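Long-range contacts in rhusiopathiae surface protein B (Erysipelothrix rhusiopathiae, PDB 3V10), which probably binds host collagen through this region, the collagen-binding part of a larger adhesin tethered to the bacterial cell wall: residues 66-77 with 307-315; 194-205 with 245-256. All coordinates share one frame; numbering follows the deposited sequence.

Contact 1 of 2, residues 66-77 with 307-315; sequences LRAMGSKMPVLA and NMFDDATIG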
loop_
_atom_site.group_PDB
_atom_site.type_symbol
_atom_site.label_atom_id
_atom_site.label_comp_id
_atom_site.label_asym_id
_atom_site.label_seq_id
_atom_site.Cartn_x
_atom_site.Cartn_y
_atom_site.Cartn_z
ATOM N N LEU A 66 -2.526 7.995 -2.490
ATOM C CA LEU A 66 -1.532 7.727 -1.448
ATOM C C LEU A 66 -0.590 8.919 -1.314
ATOM O O LEU A 66 0.166 9.027 -0.344
ATOM C CB LEU A 66 -0.686 6.502 -1.797
ATOM C CG LEU A 66 -1.225 5.091 -1.567
ATOM C CD1 LEU A 66 -2.533 4.885 -2.319
ATOM C CD2 LEU A 66 -0.165 4.093 -2.034
ATOM N N ARG A 67 -0.635 9.802 -2.304
ATOM C CA ARG A 67 0.233 10.974 -2.340
ATOM C C ARG A 67 -0.266 12.155 -1.505
ATOM O O ARG A 67 -1.450 12.250 -1.178
ATOM C CB ARG A 67 0.413 11.435 -3.791
ATOM C CG ARG A 67 0.826 10.344 -4.781
ATOM C CD ARG A 67 2.151 9.701 -4.398
ATOM N NE ARG A 67 3.227 10.680 -4.269
ATOM C CZ ARG A 67 3.850 11.255 -5.294
ATOM N NH1 ARG A 67 3.512 10.951 -6.537
ATOM N NH2 ARG A 67 4.810 12.143 -5.071
ATOM N N ALA A 68 0.655 13.049 -1.156
ATOM C CA ALA A 68 0.301 14.248 -0.399
ATOM C C ALA A 68 -0.516 15.138 -1.332
ATOM O O ALA A 68 -0.359 15.067 -2.554
ATOM C CB ALA A 68 1.560 14.983 0.044
ATOM N N MET A 69 -1.381 15.980 -0.768
ATOM C CA MET A 69 -2.197 16.881 -1.588
ATOM C C MET A 69 -1.257 17.774 -2.400
ATOM O O MET A 69 -0.246 18.255 -1.884
ATOM C CB MET A 69 -3.121 17.731 -0.689
ATOM C CG MET A 69 -4.018 18.757 -1.419
ATOM S SD MET A 69 -5.288 19.558 -0.340
ATOM C CE MET A 69 -4.321 20.832 0.476
ATOM N N GLY A 70 -1.580 17.970 -3.676
ATOM C CA GLY A 70 -0.752 18.805 -4.529
ATOM C C GLY A 70 0.433 18.107 -5.182
ATOM O O GLY A 70 1.216 18.753 -5.868
ATOM N N SER A 71 0.572 16.800 -4.986
ATOM C CA SER A 71 1.684 16.069 -5.590
ATOM C C SER A 71 1.502 16.008 -7.105
ATOM O O SER A 71 0.379 15.908 -7.591
ATOM C CB SER A 71 1.762 14.652 -5.013
ATOM O OG SER A 71 2.063 14.689 -3.630
ATOM N N LYS A 72 2.605 16.075 -7.844
ATOM C CA LYS A 72 2.551 16.034 -9.305
ATOM C C LYS A 72 3.368 14.888 -9.893
ATOM O O LYS A 72 4.409 14.507 -9.354
ATOM C CB LYS A 72 3.066 17.349 -9.899
ATOM C CG LYS A 72 2.051 18.477 -9.979
ATOM C CD LYS A 72 1.721 19.051 -8.623
ATOM C CE LYS A 72 1.003 20.383 -8.770
ATOM N NZ LYS A 72 0.686 20.979 -7.452
ATOM N N MET A 73 2.895 14.355 -11.014
ATOM C CA MET A 73 3.579 13.267 -11.707
ATOM C C MET A 73 3.472 13.525 -13.207
ATOM O O MET A 73 2.391 13.796 -13.722
ATOM C CB MET A 73 2.932 11.916 -11.363
ATOM C CG MET A 73 3.549 10.721 -12.087
ATOM S SD MET A 73 2.812 9.100 -11.714
ATOM C CE MET A 73 1.677 8.931 -13.053
ATOM N N PRO A 74 4.598 13.469 -13.927
ATOM C CA PRO A 74 4.511 13.709 -15.366
ATOM C C PRO A 74 3.951 12.497 -16.094
ATOM O O PRO A 74 4.068 11.366 -15.618
ATOM C CB PRO A 74 5.961 13.986 -15.755
ATOM C CG PRO A 74 6.719 13.085 -14.817
ATOM C CD PRO A 74 5.999 13.298 -13.499
ATOM N N VAL A 75 3.311 12.734 -17.234
ATOM C CA VAL A 75 2.791 11.638 -18.037
ATOM C C VAL A 75 3.548 11.765 -19.349
ATOM O O VAL A 75 3.382 12.737 -20.086
ATOM C CB VAL A 75 1.283 11.765 -18.280
ATOM C CG1 VAL A 75 0.785 10.542 -19.023
ATOM C CG2 VAL A 75 0.554 11.893 -16.954
ATOM N N LEU A 76 4.396 10.783 -19.627
ATOM C CA LEU A 76 5.239 10.810 -20.814
ATOM C C LEU A 76 4.746 10.024 -22.021
ATOM O O LEU A 76 3.944 9.097 -21.902
ATOM C CB LEU A 76 6.633 10.303 -20.438
ATOM C CG LEU A 76 7.228 10.914 -19.168
ATOM C CD1 LEU A 76 8.515 10.194 -18.799
ATOM C CD2 LEU A 76 7.474 12.399 -19.395
ATOM N N ALA A 77 5.252 10.419 -23.185
ATOM C CA ALA A 77 4.938 9.773 -24.455
ATOM C C ALA A 77 6.284 9.409 -25.093
ATOM O O ALA A 77 7.309 9.995 -24.748
ATOM C CB ALA A 77 4.167 10.729 -25.353
ATOM N N ASN A 307 2.044 -3.579 -5.427
ATOM C CA ASN A 307 2.641 -2.365 -5.981
ATOM C C ASN A 307 1.714 -1.177 -5.763
ATOM O O ASN A 307 0.561 -1.184 -6.197
ATOM C CB ASN A 307 2.923 -2.552 -7.477
ATOM C CG ASN A 307 3.657 -1.374 -8.084
ATOM O OD1 ASN A 307 3.127 -0.268 -8.147
ATOM N ND2 ASN A 307 4.887 -1.605 -8.536
ATOM N N MET A 308 2.236 -0.149 -5.102
ATOM C CA MET A 308 1.441 1.028 -4.786
ATOM C C MET A 308 1.739 2.277 -5.615
ATOM O O MET A 308 1.289 3.376 -5.271
ATOM C CB MET A 308 1.577 1.339 -3.288
ATOM C CG MET A 308 3.002 1.589 -2.759
ATOM S SD MET A 308 4.155 0.162 -2.572
ATOM C CE MET A 308 5.573 0.911 -3.278
ATOM N N PHE A 309 2.470 2.111 -6.714
ATOM C CA PHE A 309 2.825 3.243 -7.575
ATOM C C PHE A 309 1.788 3.564 -8.647
ATOM O O PHE A 309 1.227 2.669 -9.277
ATOM C CB PHE A 309 4.169 2.983 -8.266
ATOM C CG PHE A 309 5.359 3.057 -7.345
ATOM C CD1 PHE A 309 5.817 4.286 -6.874
ATOM C CD2 PHE A 309 6.039 1.905 -6.972
ATOM C CE1 PHE A 309 6.942 4.366 -6.044
ATOM C CE2 PHE A 309 7.164 1.970 -6.142
ATOM C CZ PHE A 309 7.617 3.204 -5.679
ATOM N N ASP A 310 1.543 4.853 -8.851
ATOM C CA ASP A 310 0.620 5.288 -9.889
ATOM C C ASP A 310 1.442 5.306 -11.163
ATOM O O ASP A 310 2.654 5.498 -11.121
ATOM C CB ASP A 310 0.109 6.703 -9.601
ATOM C CG ASP A 310 -0.664 6.788 -8.309
ATOM O OD1 ASP A 310 -1.776 6.230 -8.263
ATOM O OD2 ASP A 310 -0.161 7.397 -7.336
ATOM N N ASP A 311 0.798 5.081 -12.298
ATOM C CA ASP A 311 1.520 5.122 -13.558
ATOM C C ASP A 311 0.569 5.582 -14.644
ATOM O O ASP A 311 -0.649 5.477 -14.501
ATOM C CB ASP A 311 2.133 3.753 -13.891
ATOM C CG ASP A 311 1.096 2.686 -14.146
ATOM O OD1 ASP A 311 0.359 2.797 -15.149
ATOM O OD2 ASP A 311 1.022 1.729 -13.348
ATOM N N ALA A 312 1.128 6.124 -15.716
ATOM C CA ALA A 312 0.322 6.613 -16.825
ATOM C C ALA A 312 1.203 6.751 -18.051
ATOM O O ALA A 312 2.409 6.966 -17.935
ATOM C CB ALA A 312 -0.297 7.964 -16.468
ATOM N N THR A 313 0.595 6.625 -19.224
ATOM C CA THR A 313 1.324 6.730 -20.477
ATOM C C THR A 313 0.406 7.258 -21.565
ATOM O O THR A 313 -0.811 7.098 -21.486
ATOM C CB THR A 313 1.864 5.361 -20.918
ATOM O OG1 THR A 313 2.333 5.441 -22.268
ATOM C CG2 THR A 313 0.780 4.310 -20.819
ATOM N N ILE A 314 0.993 7.897 -22.573
ATOM C CA ILE A 314 0.227 8.452 -23.681
ATOM C C ILE A 314 0.895 8.059 -24.976
ATOM O O ILE A 314 2.119 7.908 -25.009
ATOM C CB ILE A 314 0.163 9.975 -23.606
ATOM C CG1 ILE A 314 -0.708 10.417 -22.420
ATOM C CG2 ILE A 314 -0.365 10.547 -24.941
ATOM C CD1 ILE A 314 -0.961 11.914 -22.394
ATOM N N GLY A 315 0.106 7.914 -26.039
ATOM C CA GLY A 315 0.648 7.472 -27.316
ATOM C C GLY A 315 0.034 8.175 -28.489
ATOM O O GLY A 315 -1.085 8.653 -28.416
HETATM O O HOH W 1 -2.185 7.547 -5.599
HETATM O O HOH W 2 2.060 9.050 -7.745
HETATM O O HOH W 3 4.583 8.291 -18.240
#
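Val75 and Ile314 meet at about a right angle, Val75 CG1 lying 3.7 Å from Ile314 CG1 while the same methyl also rests against the CB of Ala312. Chi1 of -175° turns this methyl away from Val75's own backbone N and across to the 307-315 segment. Met73 reaches further back along 307-315: extended to SD and bent only at chi3, it lays SD 3.7 Å from Asp310 O and CE beside Asp311 CA. Leu66 and Met308 close the far end, with Leu66 CD2 pressed on Met308 CB at 3.5 Å.

Direct polar contact is sparse. Ile314 N donates to Leu76 O over 3.3 Å, the one direct backbone bond across; beside it, water 3 accepts from Leu76 N and donates to Ala312 O. Two more waters serve Asp310 OD2: water 1 links it to Leu66 N, and water 2 to Arg67 NH1. Arg67 thus meets the carboxylate through water, its NH1 5.2 Å from Asp310 OD2.

The axes of 71-77 and 311-315 approach to 5.0 Å at 36°. The chain's last strand completes the Ig-like domain's mixed sheet, parallel to 71-77 and antiparallel to 112-123, whose Lys118 N holds Asp310 OD1; strand 85-93 also pairs with 71-77.

Contact 2 of 2, residues 194-205 with 245-256; sequences VQSDVKVIDTIG and QVLTVMIPKEKA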
loop_
_atom_site.group_PDB
_atom_site.type_symbol
_atom_site.label_atom_id
_atom_site.label_comp_id
_atom_site.label_asym_id
_atom_site.label_seq_id
_atom_site.Cartn_x
_atom_site.Cartn_y
_atom_site.Cartn_z
ATOM N N VAL A 194 8.240 -18.637 27.249
ATOM C CA VAL A 194 8.950 -19.532 26.335
ATOM C C VAL A 194 10.054 -20.294 27.047
ATOM O O VAL A 194 10.670 -19.785 27.981
ATOM C CB VAL A 194 9.563 -18.761 25.137
ATOM C CG1 VAL A 194 8.453 -18.148 24.300
ATOM C CG2 VAL A 194 10.522 -17.686 25.640
ATOM N N GLN A 195 10.307 -21.517 26.597
ATOM C CA GLN A 195 11.319 -22.349 27.229
ATOM C C GLN A 195 12.692 -22.356 26.559
ATOM O O GLN A 195 13.504 -23.241 26.822
ATOM C CB GLN A 195 10.795 -23.782 27.363
ATOM C CG GLN A 195 9.540 -23.900 28.214
ATOM C CD GLN A 195 9.734 -23.373 29.622
ATOM O OE1 GLN A 195 10.650 -23.790 30.331
ATOM N NE2 GLN A 195 8.869 -22.455 30.036
ATOM N N SER A 196 12.953 -21.376 25.697
ATOM C CA SER A 196 14.247 -21.271 25.026
ATOM C C SER A 196 14.352 -19.881 24.420
ATOM O O SER A 196 13.404 -19.104 24.486
ATOM C CB SER A 196 14.378 -22.316 23.910
ATOM O OG SER A 196 13.715 -21.899 22.725
ATOM N N ASP A 197 15.504 -19.565 23.838
ATOM C CA ASP A 197 15.675 -18.266 23.203
ATOM C C ASP A 197 14.748 -18.249 21.988
ATOM O O ASP A 197 14.319 -19.303 21.508
ATOM C CB ASP A 197 17.120 -18.056 22.733
ATOM C CG ASP A 197 18.142 -18.164 23.859
ATOM O OD1 ASP A 197 17.824 -17.831 25.022
ATOM O OD2 ASP A 197 19.286 -18.568 23.564
ATOM N N VAL A 198 14.433 -17.057 21.497
ATOM C CA VAL A 198 13.565 -16.919 20.333
ATOM C C VAL A 198 14.383 -16.321 19.196
ATOM O O VAL A 198 15.122 -15.359 19.401
ATOM C CB VAL A 198 12.368 -16.000 20.644
ATOM C CG1 VAL A 198 11.517 -15.803 19.399
ATOM C CG2 VAL A 198 11.524 -16.612 21.769
ATOM N N LYS A 199 14.274 -16.897 18.002
ATOM C CA LYS A 199 15.028 -16.374 16.866
ATOM C C LYS A 199 14.159 -16.229 15.630
ATOM O O LYS A 199 13.436 -17.147 15.261
ATOM C CB LYS A 199 16.222 -17.282 16.541
ATOM C CG LYS A 199 17.092 -16.763 15.393
ATOM C CD LYS A 199 18.356 -17.603 15.216
ATOM C CE LYS A 199 19.260 -17.012 14.143
ATOM N NZ LYS A 199 20.462 -17.865 13.910
ATOM N N VAL A 200 14.230 -15.063 15.001
ATOM C CA VAL A 200 13.464 -14.806 13.787
ATOM C C VAL A 200 14.443 -14.397 12.700
ATOM O O VAL A 200 15.294 -13.544 12.923
ATOM C CB VAL A 200 12.453 -13.648 13.965
ATOM C CG1 VAL A 200 11.795 -13.317 12.606
ATOM C CG2 VAL A 200 11.398 -14.033 14.983
ATOM N N ILE A 201 14.348 -15.033 11.540
ATOM C CA ILE A 201 15.209 -14.666 10.425
ATOM C C ILE A 201 14.260 -14.137 9.358
ATOM O O ILE A 201 13.443 -14.874 8.804
ATOM C CB ILE A 201 16.018 -15.862 9.881
ATOM C CG1 ILE A 201 16.949 -16.402 10.973
ATOM C CG2 ILE A 201 16.855 -15.413 8.681
ATOM C CD1 ILE A 201 17.821 -17.556 10.524
ATOM N N ASP A 202 14.361 -12.837 9.105
ATOM C CA ASP A 202 13.503 -12.177 8.135
ATOM C C ASP A 202 14.268 -11.867 6.859
ATOM O O ASP A 202 15.316 -11.229 6.893
ATOM C CB ASP A 202 12.951 -10.881 8.738
ATOM C CG ASP A 202 11.981 -10.177 7.811
ATOM O OD1 ASP A 202 12.332 -9.956 6.634
ATOM O OD2 ASP A 202 10.871 -9.837 8.261
ATOM N N THR A 203 13.738 -12.324 5.730
ATOM C CA THR A 203 14.379 -12.074 4.448
ATOM C C THR A 203 13.512 -11.165 3.596
ATOM O O THR A 203 12.453 -11.569 3.121
ATOM C CB THR A 203 14.631 -13.377 3.673
ATOM O OG1 THR A 203 15.539 -14.210 4.409
ATOM C CG2 THR A 203 15.246 -13.060 2.315
ATOM N N ILE A 204 13.963 -9.930 3.409
ATOM C CA ILE A 204 13.217 -8.971 2.602
ATOM C C ILE A 204 13.332 -9.393 1.148
ATOM O O ILE A 204 14.431 -9.661 0.655
ATOM C CB ILE A 204 13.776 -7.549 2.787
ATOM C CG1 ILE A 204 13.596 -7.124 4.244
ATOM C CG2 ILE A 204 13.070 -6.568 1.847
ATOM C CD1 ILE A 204 14.407 -5.903 4.631
ATOM N N GLY A 205 12.191 -9.454 0.465
ATOM C CA GLY A 205 12.176 -9.878 -0.924
ATOM C C GLY A 205 12.845 -8.969 -1.936
ATOM O O GLY A 205 13.388 -7.918 -1.601
ATOM N N GLN A 245 19.634 -8.189 2.724
ATOM C CA GLN A 245 18.186 -8.332 2.807
ATOM C C GLN A 245 17.745 -9.110 4.045
ATOM O O GLN A 245 16.553 -9.282 4.276
ATOM C CB GLN A 245 17.673 -9.072 1.569
ATOM C CG GLN A 245 17.948 -8.385 0.240
ATOM C CD GLN A 245 17.243 -7.049 0.116
ATOM O OE1 GLN A 245 17.813 -6.005 0.419
ATOM N NE2 GLN A 245 15.985 -7.080 -0.321
ATOM N N VAL A 246 18.702 -9.573 4.842
ATOM C CA VAL A 246 18.373 -10.366 6.018
ATOM C C VAL A 246 18.422 -9.632 7.354
ATOM O O VAL A 246 19.469 -9.142 7.765
ATOM C CB VAL A 246 19.299 -11.599 6.121
ATOM C CG1 VAL A 246 18.815 -12.507 7.249
ATOM C CG2 VAL A 246 19.332 -12.353 4.784
ATOM N N LEU A 247 17.275 -9.570 8.026
ATOM C CA LEU A 247 17.158 -8.925 9.329
ATOM C C LEU A 247 16.872 -10.051 10.321
ATOM O O LEU A 247 15.892 -10.790 10.179
ATOM C CB LEU A 247 16.016 -7.902 9.317
ATOM C CG LEU A 247 15.784 -7.060 10.577
ATOM C CD1 LEU A 247 14.961 -5.815 10.216
ATOM C CD2 LEU A 247 15.068 -7.897 11.625
ATOM N N THR A 248 17.745 -10.192 11.310
ATOM C CA THR A 248 17.606 -11.250 12.297
ATOM C C THR A 248 17.352 -10.683 13.680
ATOM O O THR A 248 17.997 -9.724 14.092
ATOM C CB THR A 248 18.885 -12.119 12.341
ATOM O OG1 THR A 248 19.167 -12.603 11.024
ATOM C CG2 THR A 248 18.712 -13.303 13.303
ATOM N N VAL A 249 16.396 -11.278 14.385
ATOM C CA VAL A 249 16.050 -10.853 15.731
ATOM C C VAL A 249 16.258 -12.047 16.645
ATOM O O VAL A 249 15.686 -13.116 16.420
ATOM C CB VAL A 249 14.566 -10.412 15.825
ATOM C CG1 VAL A 249 14.233 -9.964 17.249
ATOM C CG2 VAL A 249 14.298 -9.290 14.835
ATOM N N MET A 250 17.091 -11.864 17.665
ATOM C CA MET A 250 17.374 -12.920 18.624
ATOM C C MET A 250 17.033 -12.416 20.021
ATOM O O MET A 250 17.483 -11.341 20.433
ATOM C CB MET A 250 18.850 -13.338 18.533
ATOM C CG MET A 250 19.189 -14.076 17.240
ATOM S SD MET A 250 20.970 -14.367 16.967
ATOM C CE MET A 250 21.336 -12.995 15.903
ATOM N N ILE A 251 16.215 -13.177 20.738
ATOM C CA ILE A 251 15.808 -12.794 22.087
ATOM C C ILE A 251 16.049 -13.924 23.085
ATOM O O ILE A 251 15.452 -14.995 22.982
ATOM C CB ILE A 251 14.313 -12.420 22.133
ATOM C CG1 ILE A 251 14.005 -11.362 21.070
ATOM C CG2 ILE A 251 13.954 -11.887 23.520
ATOM C CD1 ILE A 251 12.530 -11.045 20.932
ATOM N N PRO A 252 16.942 -13.702 24.062
ATOM C CA PRO A 252 17.232 -14.731 25.068
ATOM C C PRO A 252 15.977 -15.121 25.848
ATOM O O PRO A 252 15.107 -14.290 26.085
ATOM C CB PRO A 252 18.265 -14.053 25.965
ATOM C CG PRO A 252 18.973 -13.127 25.028
ATOM C CD PRO A 252 17.839 -12.543 24.219
ATOM N N LYS A 253 15.901 -16.384 26.250
ATOM C CA LYS A 253 14.760 -16.907 26.995
ATOM C C LYS A 253 14.223 -16.007 28.132
ATOM O O LYS A 253 13.017 -15.757 28.190
ATOM C CB LYS A 253 15.117 -18.296 27.542
ATOM C CG LYS A 253 14.029 -18.942 28.370
ATOM C CD LYS A 253 14.507 -20.263 28.954
ATOM C CE LYS A 253 13.442 -20.928 29.819
ATOM N NZ LYS A 253 13.968 -22.171 30.469
ATOM N N GLU A 254 15.103 -15.518 29.015
ATOM C CA GLU A 254 14.684 -14.659 30.147
ATOM C C GLU A 254 14.115 -13.308 29.720
ATOM O O GLU A 254 13.303 -12.719 30.428
ATOM C CB GLU A 254 15.835 -14.378 31.164
ATOM C CG GLU A 254 17.116 -15.244 31.112
ATOM C CD GLU A 254 16.870 -16.718 31.408
ATOM O OE1 GLU A 254 15.774 -17.041 31.910
ATOM O OE2 GLU A 254 17.753 -17.566 31.134
ATOM N N LYS A 255 14.570 -12.796 28.583
ATOM C CA LYS A 255 14.092 -11.511 28.084
ATOM C C LYS A 255 12.785 -11.633 27.308
ATOM O O LYS A 255 11.969 -10.715 27.290
ATOM C CB LYS A 255 15.169 -10.853 27.207
ATOM C CG LYS A 255 16.401 -10.412 27.986
ATOM C CD LYS A 255 16.045 -9.449 29.128
ATOM C CE LYS A 255 17.294 -8.908 29.813
ATOM N NZ LYS A 255 18.154 -10.006 30.331
ATOM N N ALA A 256 12.584 -12.781 26.675
ATOM C CA ALA A 256 11.380 -13.028 25.892
ATOM C C ALA A 256 10.201 -13.374 26.787
ATOM O O ALA A 256 9.052 -13.097 26.449
ATOM C CB ALA A 256 11.630 -14.161 24.896
#
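Asp197 reaches Lys253 N with OD1 over 2.7 Å, using the lone pair directed away from its other oxygen, and so ties the residue just before strand 198-204 to the first residue of helix 253-256. From there strands 198-204 and 246-251 run antiparallel at 164°. Val198, Val200 and Asp202 form hydrogen-bonded pairs with Ile251, Val249 and Leu247, each with two backbone bonds of 2.7 to 2.9 Å and N-H...O angles of 157° or more; Ile204 N adds a further bond to Gln245 O.

The tightly packed side, judged by burial, is the face of Val198, Val200, Val249 and Ile251, all buried. Here Ala256 CB from the helix touches two valine methyls, Val194 CG2 at 3.8 Å and Val198 CG2 at 4.0 Å. Asp202 also lies on this face, its buried OD2 accepting from Asn279 and Tyr265.

The other face, with Lys199, Ile201, Val246 and Met250, is the more solvent-exposed, though Thr248 at its middle is buried. Lys199 and Met250 lie side by side pointing the same way, CG to CG 3.9 Å, and Lys199 CE then passes the methyl of Thr248. Ile201 CG2 touches Val246 CG1 at 3.8 Å. Past the strand end, Lys253, extended throughout, runs along the backbone of 194-196 with CE 3.5 Å from Val194 O. At the opposite end Gln245 NE2 bonds weakly to Ile204 O and more firmly to His208 O.

Strand 198-204 is flanked by 276-286 and strand 246-251 by 239-243, making both interior strands of an antiparallel sheet. The buried face packs on the second sheet of this collagen-binding domain, Ile251 against Phe261 of strand 260-269 and Leu247 against Leu210 and Ile215 of strand 208-221.

Overall arrangement
The two contacts lie on opposite sides of the chain's centre, their centres about 39 Å apart, and share no strand. Contact 2 pairs strands within the collagen-binding domain; contact 1 joins the Ig-like domain to the chain's last strand, which returns to the Ig-like sheet from far along the sequence. Both are partly buried, but contact 2 buries 956 Å² against 482 Å² for contact 1. Regular backbone bonding dominates contact 2, its cross-strand bonds being direct, whereas contact 1 relies on apolar packing, one direct backbone bond and three bridging waters. Both bury an aspartate, one held by waters and a backbone N-H, the other by side chains of neighbouring strands.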